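Local coordinates for proline dehydrogenase (Deinococcus radiodurans, PDB 4H6Q), which catalyses the FAD-dependent oxidation of L-proline to (S)-1-pyrroline-5-carboxylate, passing the electrons to a quinone in the first step of proline degradation, at residues N187-K192 and E255-Y260; K126-G131 and A160-T165; E40-A45 and I82-A87. All blocks are in the same frame, centred on the assembly; numbering follows the deposited sequence.

Contact 1 of 3, residues N187-K192 and E255-Y260; sequences NIRMVK and EFQMLY. With FAD (flavin-adenine dinucleotide), chain C.
At the flavin site of the beta8-alpha8 barrel, Arg189 of strand 188-191 meets Gln257 of strand 254-259 across strand 227-230, which lies between the two in the parallel sheet. The backbones stay well apart, with 8.4 Å between Arg189 CA and Gln257 CA, and the side chains close the distance. Arg189 NE donates to Gln257 OE1 at 3.0 Å in a bent bond (141° at the hydrogen); the donor lies in the carbonyl plane of the amide, while the oxygen sits obliquely to the guanidinium. The amide is held at its other end as well: Gln257 NE2 gives a straight bond of 2.9 Å to Glu255 OE1, which also pairs with Arg278. This second-shell link fixes the rotation of the amide so that its oxygen faces the arginine.

A bend at chi3 (-63°) turns the guanidinium of Arg189, an active-site residue by similarity, toward the isoalloxazine. There Arg189 NH2 donates a hydrogen bond to FAD N5 at 3.1 Å and also forms a salt bridge with Asp137, while NH1 bonds to Ser98. The flavin is sandwiched by aliphatic groups from the two strands: Val191 CG1 lies 3.3 Å from FAD N10 on one face, and Leu259 CD2 lies 3.5 Å from FAD C7 on the opposite face. Leu259 also touches the bound proline analogue, tetrahydrofuran-2-carboxylic acid. Beyond the strand end, the extended Lys192 is shared between Asp210, Asp233 and the cofactor, Lys192 NZ donating a 2.8 Å hydrogen bond to the pyrophosphate oxygen FAD O1A.

Contact 2 of 3, residues K126-G131 and A160-T165; sequences KAKEYG and AEHVGT
Lys128 and His162 join the C-terminal end of helix 115-129 to the turn that enters strand 163-168, at the end of the beta8-alpha8 barrel where helices finish and strands start. The main interaction is a CH-pi contact. Lys128 CG stands 3.6 Å from the centroid of the His162 ring, only 2° off the ring normal, and the chain then runs on across the same face, with CD 3.6 Å from His162 CD2. Lys128 CG is anti to the backbone N (chi1 179°) and every later torsion is extended, which lays a straight methylene chain over the imidazole. The opposite face is covered toward its rim by Glu161 CB. Gly131 makes a looser approach at the ring edge, its C 4.4 Å from His162 CE1.

Hydrogen bonds anchor both polar ends. Lys128 NZ continues past the ring to the carbonyl of Phe158, and His162 ND1 bonds to Gly132 O. Were the imidazole of His162 cut back to an alanine, the Lys128 methylenes would probably lose the flat surface they lie on and Gly132 O its side-chain donor.

Backbone bonds form a Schellman motif that ends the helix just beside the ring. Gly131, at positive phi, is its C-prime residue: Gly132 N bonds to Ala127 O, and Gly131 N reaches Lys128 O at 2.9 Å.

Contact 3 of 3, residues E40-A45 and I82-A87; sequences ESIESA and IKLIEA
Ile42, in the first turn of helix 42-54, presses against Ala87 and Leu84 of helix 71-90, and the packing is uneven along its side chain. The tight part is the gamma methyl: Ile42 CG2 comes within 3.4 Å of Ala87 CB, closer than carbon atoms usually approach. Ile42 CG2 is anti to its own backbone nitrogen, an orientation that directs this branch at the alanine. Toward the interior the fit eases, with Leu84 CD1 4.4 Å from Ile42 CG2; Leu84 and Ala45 continue inward onto Leu61 and Tyr283 of the barrel strands.

The other branch of the isoleucine lies looser. Ile42 CD1 rests over the helix backbone, 4.0 Å from Leu84 N, and at 4.1 Å from Lys83 CB it touches just the base of that lysine. The rest of Lys83 leads away from Ile42, and this residue is exposed, so this is the solvent side of the contact. No hydrogen bond crosses between the segments.

Ile42 directly follows the N-cap of its helix. Ser41 holds that position, its OG accepting from Ser44 N at 3.0 Å, and Ser41 O receives both Ser44 OG (2.9 Å) and Ala45 N. The arrangement joins the helix that precedes the first strand, 58-63, to the helix that follows it, both packed on the outer side of a beta8-alpha8 barrel.

In the fold
From the N terminus, contact 3 comes first, closing a loop that carries strand 58-63. Contact 2 follows, spanning strand 133-136 and helix 144-158, and contact 1 closes the longest loop, which includes strand 227-230. The three are in series, so none nests in or crosses another. Contacts 3 and 2 meet on the barrel exterior, where Glu86 takes a salt bridge from Lys126 and a probable hydrogen bond from Tyr130. Contacts 2 and 1 meet in the sheet, where Thr165 pairs through the backbone with Asn187 and Arg189. Contacts 1 and 3 do not touch, their nearest atoms being about 7 Å apart. Together they run from outer helices to the flavin.

Contact 1 of 3, residues N187-K192 and E255-Y260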
# COMPACT_ATOMS: atom_id res chain seq x y z
N ASN A 187 7.42 8.30 -6.17
CA ASN A 187 6.09 8.26 -5.55
C ASN A 187 6.22 7.42 -4.27
O ASN A 187 6.54 6.22 -4.35
CB ASN A 187 5.15 7.58 -6.57
CG ASN A 187 3.73 7.43 -6.09
OD1 ASN A 187 3.53 6.95 -4.97
ND2 ASN A 187 2.75 7.80 -6.89
N ILE A 188 5.98 8.05 -3.11
CA ILE A 188 6.08 7.35 -1.81
C ILE A 188 4.83 7.57 -0.98
O ILE A 188 4.35 8.73 -0.85
CB ILE A 188 7.35 7.78 -1.03
CG1 ILE A 188 8.61 7.50 -1.84
CG2 ILE A 188 7.41 6.98 0.29
CD1 ILE A 188 9.94 7.81 -1.10
N ARG A 189 4.29 6.47 -0.44
CA ARG A 189 3.22 6.47 0.55
C ARG A 189 3.84 6.59 1.96
O ARG A 189 4.70 5.79 2.30
CB ARG A 189 2.46 5.15 0.43
CG ARG A 189 1.27 5.05 1.45
CD ARG A 189 0.83 3.58 1.67
NE ARG A 189 0.34 3.03 0.41
CZ ARG A 189 0.45 1.74 0.04
NH1 ARG A 189 0.05 1.41 -1.20
NH2 ARG A 189 0.87 0.82 0.92
N MET A 190 3.44 7.60 2.73
CA MET A 190 3.87 7.72 4.12
C MET A 190 2.83 7.08 5.02
O MET A 190 1.63 7.38 4.87
CB MET A 190 4.04 9.18 4.52
CG MET A 190 4.98 9.96 3.55
SD MET A 190 6.54 9.10 3.28
CE MET A 190 7.28 10.24 2.10
N VAL A 191 3.29 6.18 5.91
CA VAL A 191 2.40 5.49 6.85
C VAL A 191 3.04 5.60 8.22
O VAL A 191 4.23 5.94 8.33
CB VAL A 191 2.24 3.99 6.47
CG1 VAL A 191 1.72 3.86 5.04
CG2 VAL A 191 3.55 3.20 6.62
N LYS A 192 2.29 5.30 9.28
CA LYS A 192 2.88 5.23 10.64
C LYS A 192 3.73 3.97 10.80
O LYS A 192 4.89 4.07 11.21
CB LYS A 192 1.78 5.36 11.72
CG LYS A 192 1.12 6.74 11.71
CD LYS A 192 0.21 6.93 12.94
CE LYS A 192 -0.61 8.23 12.76
NZ LYS A 192 -1.25 8.58 14.09
N GLU A 255 -2.23 12.65 -2.73
CA GLU A 255 -3.55 12.09 -2.42
C GLU A 255 -3.54 11.58 -1.00
O GLU A 255 -2.47 11.21 -0.45
CB GLU A 255 -3.95 10.97 -3.38
CG GLU A 255 -3.03 9.72 -3.34
CD GLU A 255 -3.17 8.89 -4.57
OE1 GLU A 255 -3.22 7.62 -4.47
OE2 GLU A 255 -3.19 9.47 -5.70
N PHE A 256 -4.73 11.55 -0.41
CA PHE A 256 -4.94 10.84 0.86
C PHE A 256 -5.24 9.39 0.53
O PHE A 256 -5.86 9.08 -0.50
CB PHE A 256 -6.11 11.45 1.64
CG PHE A 256 -5.82 12.82 2.17
CD1 PHE A 256 -4.92 12.99 3.23
CD2 PHE A 256 -6.35 13.94 1.54
CE1 PHE A 256 -4.64 14.26 3.71
CE2 PHE A 256 -6.08 15.19 2.00
CZ PHE A 256 -5.21 15.38 3.09
N GLN A 257 -4.82 8.49 1.43
CA GLN A 257 -5.14 7.07 1.28
C GLN A 257 -5.62 6.50 2.59
O GLN A 257 -5.15 6.90 3.66
CB GLN A 257 -3.94 6.24 0.80
CG GLN A 257 -3.48 6.64 -0.62
CD GLN A 257 -2.42 5.69 -1.18
OE1 GLN A 257 -1.88 4.85 -0.45
NE2 GLN A 257 -2.09 5.82 -2.46
N MET A 258 -6.60 5.57 2.52
CA MET A 258 -7.19 4.93 3.72
C MET A 258 -7.38 3.46 3.40
O MET A 258 -7.47 3.06 2.21
CB MET A 258 -8.58 5.52 3.99
CG MET A 258 -8.53 6.90 4.60
SD MET A 258 -8.51 8.18 3.37
CE MET A 258 -8.13 9.56 4.48
N LEU A 259 -7.47 2.65 4.46
CA LEU A 259 -7.81 1.24 4.29
C LEU A 259 -9.31 1.07 4.08
O LEU A 259 -10.12 1.78 4.73
CB LEU A 259 -7.31 0.39 5.48
CG LEU A 259 -5.80 0.47 5.80
CD1 LEU A 259 -5.48 -0.45 7.03
CD2 LEU A 259 -4.98 0.04 4.61
N TYR A 260 -9.66 0.10 3.24
CA TYR A 260 -11.09 -0.24 3.03
C TYR A 260 -11.79 -0.40 4.38
O TYR A 260 -11.31 -1.14 5.27
CB TYR A 260 -11.14 -1.53 2.23
CG TYR A 260 -12.52 -2.03 1.86
CD1 TYR A 260 -13.38 -1.36 0.97
CD2 TYR A 260 -12.97 -3.24 2.39
CE1 TYR A 260 -14.63 -1.95 0.59
CE2 TYR A 260 -14.17 -3.77 2.07
CZ TYR A 260 -14.99 -3.15 1.20
OH TYR A 260 -16.21 -3.78 0.97
PA FAD C . -3.73 5.53 14.22
O1A FAD C . -3.04 6.61 15.06
O2A FAD C . -3.40 4.12 14.50
O5B FAD C . -5.23 5.60 14.24
C5B FAD C . -5.89 6.82 13.95
C4B FAD C . -7.40 6.71 14.01
O4B FAD C . -7.82 6.06 12.83
C3B FAD C . -7.91 5.86 15.11
O3B FAD C . -8.01 6.51 16.37
C2B FAD C . -9.22 5.43 14.55
O2B FAD C . -10.17 6.48 14.55
C1B FAD C . -8.84 5.14 13.13
N9A FAD C . -8.34 3.78 12.92
C8A FAD C . -7.08 3.42 12.45
N7A FAD C . -6.95 2.09 12.36
C5A FAD C . -8.17 1.55 12.75
C6A FAD C . -8.64 0.25 12.87
N6A FAD C . -7.83 -0.87 12.54
N1A FAD C . -9.90 0.08 13.30
C2A FAD C . -10.70 1.12 13.62
N3A FAD C . -10.30 2.39 13.52
C4A FAD C . -9.06 2.61 13.09
N1 FAD C . 2.07 0.28 7.24
C2 FAD C . 3.16 -0.45 6.88
O2 FAD C . 4.01 -0.76 7.83
N3 FAD C . 3.39 -0.84 5.59
C4 FAD C . 2.51 -0.52 4.57
O4 FAD C . 2.75 -0.93 3.30
C4X FAD C . 1.32 0.26 4.90
N5 FAD C . 0.41 0.62 3.94
C5X FAD C . -0.66 1.38 4.32
C6 FAD C . -1.60 1.77 3.36
C7 FAD C . -2.71 2.58 3.73
C7M FAD C . -3.73 3.01 2.67
C8 FAD C . -2.83 2.99 5.08
C8M FAD C . -3.98 3.86 5.51
C9 FAD C . -1.91 2.57 6.04
C9A FAD C . -0.83 1.79 5.67
N10 FAD C . 0.11 1.42 6.66
C10 FAD C . 1.17 0.64 6.28
C1' FAD C . -0.00 1.85 8.04
C2' FAD C . -0.59 0.88 9.02
O2' FAD C . -1.54 0.11 8.29
C3' FAD C . -0.97 1.91 10.11
O3' FAD C . -0.05 2.04 11.16
C4' FAD C . -2.35 1.88 10.64
O4' FAD C . -3.16 2.07 9.54
C5' FAD C . -2.50 3.01 11.66
O5' FAD C . -3.61 3.77 11.30
P FAD C . -3.57 5.37 11.24
O1P FAD C . -2.41 6.07 10.48
O2P FAD C . -5.05 5.71 10.92
O3P FAD C . -3.48 5.89 12.77

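Contact 2 of 3, residues K126-G131 and A160-T165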
# COMPACT_ATOMS: atom_id res chain seq x y z
N LYS A 126 3.48 -5.68 -16.70
CA LYS A 126 2.09 -5.86 -17.09
C LYS A 126 1.27 -4.63 -16.71
O LYS A 126 0.47 -4.11 -17.54
CB LYS A 126 1.50 -7.16 -16.50
CG LYS A 126 0.10 -7.48 -16.94
CD LYS A 126 -0.10 -7.55 -18.43
CE LYS A 126 0.59 -8.75 -19.02
NZ LYS A 126 0.05 -8.97 -20.37
N ALA A 127 1.42 -4.13 -15.48
CA ALA A 127 0.68 -2.93 -15.07
C ALA A 127 1.07 -1.77 -16.00
O ALA A 127 0.18 -1.04 -16.47
CB ALA A 127 0.94 -2.58 -13.61
N LYS A 128 2.36 -1.61 -16.31
CA LYS A 128 2.80 -0.49 -17.16
C LYS A 128 2.24 -0.59 -18.58
O LYS A 128 1.91 0.43 -19.21
CB LYS A 128 4.32 -0.45 -17.22
CG LYS A 128 4.89 0.67 -18.11
CD LYS A 128 6.38 0.83 -17.98
CE LYS A 128 6.88 1.87 -18.96
NZ LYS A 128 8.35 2.10 -18.75
N GLU A 129 2.08 -1.80 -19.12
CA GLU A 129 1.47 -1.95 -20.45
C GLU A 129 0.11 -1.26 -20.51
O GLU A 129 -0.34 -0.77 -21.58
CB GLU A 129 1.29 -3.43 -20.75
CG GLU A 129 0.80 -3.72 -22.13
CD GLU A 129 0.62 -5.21 -22.37
OE1 GLU A 129 0.00 -5.54 -23.42
OE2 GLU A 129 1.10 -6.02 -21.53
N TYR A 130 -0.57 -1.28 -19.37
CA TYR A 130 -1.93 -0.76 -19.31
C TYR A 130 -1.96 0.61 -18.64
O TYR A 130 -3.00 1.04 -18.15
CB TYR A 130 -2.85 -1.75 -18.59
CG TYR A 130 -2.92 -3.13 -19.24
CD1 TYR A 130 -2.87 -3.29 -20.63
CD2 TYR A 130 -3.03 -4.29 -18.45
CE1 TYR A 130 -2.95 -4.53 -21.20
CE2 TYR A 130 -3.11 -5.54 -19.03
CZ TYR A 130 -3.06 -5.66 -20.41
OH TYR A 130 -3.16 -6.89 -20.99
N GLY A 131 -0.79 1.25 -18.58
CA GLY A 131 -0.66 2.60 -18.05
C GLY A 131 -0.78 2.66 -16.53
O GLY A 131 -1.01 3.71 -15.95
N ALA A 160 9.65 6.12 -12.61
CA ALA A 160 8.98 6.57 -11.37
C ALA A 160 7.47 6.76 -11.53
O ALA A 160 6.76 6.81 -10.54
CB ALA A 160 9.63 7.87 -10.85
N GLU A 161 6.99 6.84 -12.76
CA GLU A 161 5.56 6.89 -13.00
C GLU A 161 4.84 5.54 -12.82
O GLU A 161 3.60 5.50 -12.76
CB GLU A 161 5.32 7.34 -14.45
CG GLU A 161 6.08 8.60 -14.89
CD GLU A 161 7.52 8.34 -15.49
OE1 GLU A 161 8.11 7.22 -15.37
OE2 GLU A 161 8.05 9.28 -16.12
N HIS A 162 5.61 4.46 -12.70
CA HIS A 162 5.01 3.13 -12.72
C HIS A 162 5.29 2.26 -11.53
O HIS A 162 4.64 1.21 -11.41
CB HIS A 162 5.38 2.36 -14.02
CG HIS A 162 4.91 3.05 -15.26
ND1 HIS A 162 3.57 3.14 -15.59
CD2 HIS A 162 5.58 3.78 -16.16
CE1 HIS A 162 3.45 3.87 -16.70
NE2 HIS A 162 4.65 4.27 -17.05
N VAL A 163 6.21 2.66 -10.65
CA VAL A 163 6.47 1.89 -9.42
C VAL A 163 6.76 2.86 -8.32
O VAL A 163 7.50 3.83 -8.53
CB VAL A 163 7.60 0.84 -9.60
CG1 VAL A 163 8.93 1.45 -10.06
CG2 VAL A 163 7.79 0.01 -8.36
N GLY A 164 6.18 2.61 -7.15
CA GLY A 164 6.34 3.41 -5.95
C GLY A 164 6.63 2.54 -4.74
O GLY A 164 6.65 1.30 -4.86
N THR A 165 6.84 3.17 -3.60
CA THR A 165 7.02 2.39 -2.37
C THR A 165 6.46 3.16 -1.17
O THR A 165 5.63 4.07 -1.38
CB THR A 165 8.49 1.88 -2.21
OG1 THR A 165 8.54 0.91 -1.16
CG2 THR A 165 9.49 3.00 -1.88

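Contact 3 of 3, residues E40-A45 and I82-A87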
# COMPACT_ATOMS: atom_id res chain seq x y z
N GLU A 40 -13.32 -12.69 -1.45
CA GLU A 40 -12.28 -13.67 -1.71
C GLU A 40 -11.87 -13.77 -3.18
O GLU A 40 -10.89 -14.44 -3.50
CB GLU A 40 -12.68 -15.04 -1.14
CG GLU A 40 -12.73 -15.03 0.43
CD GLU A 40 -12.68 -16.44 1.07
OE1 GLU A 40 -13.05 -17.43 0.41
OE2 GLU A 40 -12.31 -16.58 2.25
N SER A 41 -12.60 -13.11 -4.08
CA SER A 41 -12.35 -13.27 -5.53
C SER A 41 -11.93 -11.99 -6.22
O SER A 41 -12.22 -10.89 -5.74
CB SER A 41 -13.61 -13.76 -6.25
OG SER A 41 -14.64 -12.79 -6.18
N ILE A 42 -11.28 -12.12 -7.37
CA ILE A 42 -11.04 -10.94 -8.21
C ILE A 42 -12.35 -10.20 -8.49
O ILE A 42 -12.38 -8.96 -8.44
CB ILE A 42 -10.36 -11.37 -9.55
CG1 ILE A 42 -8.91 -11.84 -9.29
CG2 ILE A 42 -10.38 -10.24 -10.61
CD1 ILE A 42 -8.24 -12.57 -10.48
N GLU A 43 -13.44 -10.93 -8.78
CA GLU A 43 -14.72 -10.29 -9.09
C GLU A 43 -15.23 -9.40 -7.95
O GLU A 43 -15.68 -8.27 -8.19
CB GLU A 43 -15.77 -11.34 -9.49
N SER A 44 -15.09 -9.87 -6.71
CA SER A 44 -15.55 -9.10 -5.58
C SER A 44 -14.69 -7.85 -5.43
O SER A 44 -15.20 -6.79 -5.05
CB SER A 44 -15.58 -9.92 -4.27
OG SER A 44 -14.27 -10.31 -3.82
N ALA A 45 -13.40 -7.94 -5.74
CA ALA A 45 -12.53 -6.79 -5.61
C ALA A 45 -12.87 -5.73 -6.69
O ALA A 45 -12.90 -4.53 -6.41
CB ALA A 45 -11.05 -7.23 -5.72
N ILE A 82 -0.89 -10.90 -11.65
CA ILE A 82 -1.05 -10.60 -13.08
C ILE A 82 -2.48 -10.85 -13.53
O ILE A 82 -3.03 -10.04 -14.30
CB ILE A 82 0.02 -11.33 -13.89
CG1 ILE A 82 1.37 -10.67 -13.59
CG2 ILE A 82 -0.27 -11.30 -15.41
CD1 ILE A 82 2.65 -11.45 -13.98
N LYS A 83 -3.13 -11.93 -13.07
CA LYS A 83 -4.54 -12.18 -13.43
C LYS A 83 -5.41 -11.02 -12.93
O LYS A 83 -6.35 -10.58 -13.62
CB LYS A 83 -5.05 -13.49 -12.82
CG LYS A 83 -4.47 -14.71 -13.47
CD LYS A 83 -5.01 -15.97 -12.80
CE LYS A 83 -4.28 -17.23 -13.29
NZ LYS A 83 -2.96 -16.88 -13.94
N LEU A 84 -5.12 -10.50 -11.76
CA LEU A 84 -5.85 -9.34 -11.23
C LEU A 84 -5.67 -8.13 -12.13
O LEU A 84 -6.64 -7.42 -12.43
CB LEU A 84 -5.31 -9.06 -9.83
CG LEU A 84 -5.74 -7.73 -9.22
CD1 LEU A 84 -7.24 -7.71 -8.93
CD2 LEU A 84 -4.89 -7.44 -7.97
N ILE A 85 -4.44 -7.84 -12.51
CA ILE A 85 -4.18 -6.68 -13.39
C ILE A 85 -4.92 -6.83 -14.72
O ILE A 85 -5.50 -5.86 -15.24
CB ILE A 85 -2.64 -6.53 -13.62
CG1 ILE A 85 -1.96 -6.10 -12.32
CG2 ILE A 85 -2.33 -5.57 -14.75
CD1 ILE A 85 -0.43 -6.34 -12.34
N GLU A 86 -4.90 -8.03 -15.31
CA GLU A 86 -5.67 -8.26 -16.55
C GLU A 86 -7.14 -8.01 -16.35
O GLU A 86 -7.80 -7.37 -17.19
CB GLU A 86 -5.45 -9.69 -17.09
CG GLU A 86 -4.00 -10.01 -17.51
CD GLU A 86 -3.57 -9.44 -18.83
OE1 GLU A 86 -4.28 -8.57 -19.40
OE2 GLU A 86 -2.51 -9.89 -19.32
N ALA A 87 -7.70 -8.49 -15.24
CA ALA A 87 -9.12 -8.34 -14.99
C ALA A 87 -9.49 -6.88 -14.73
O ALA A 87 -10.55 -6.41 -15.21
CB ALA A 87 -9.56 -9.24 -13.79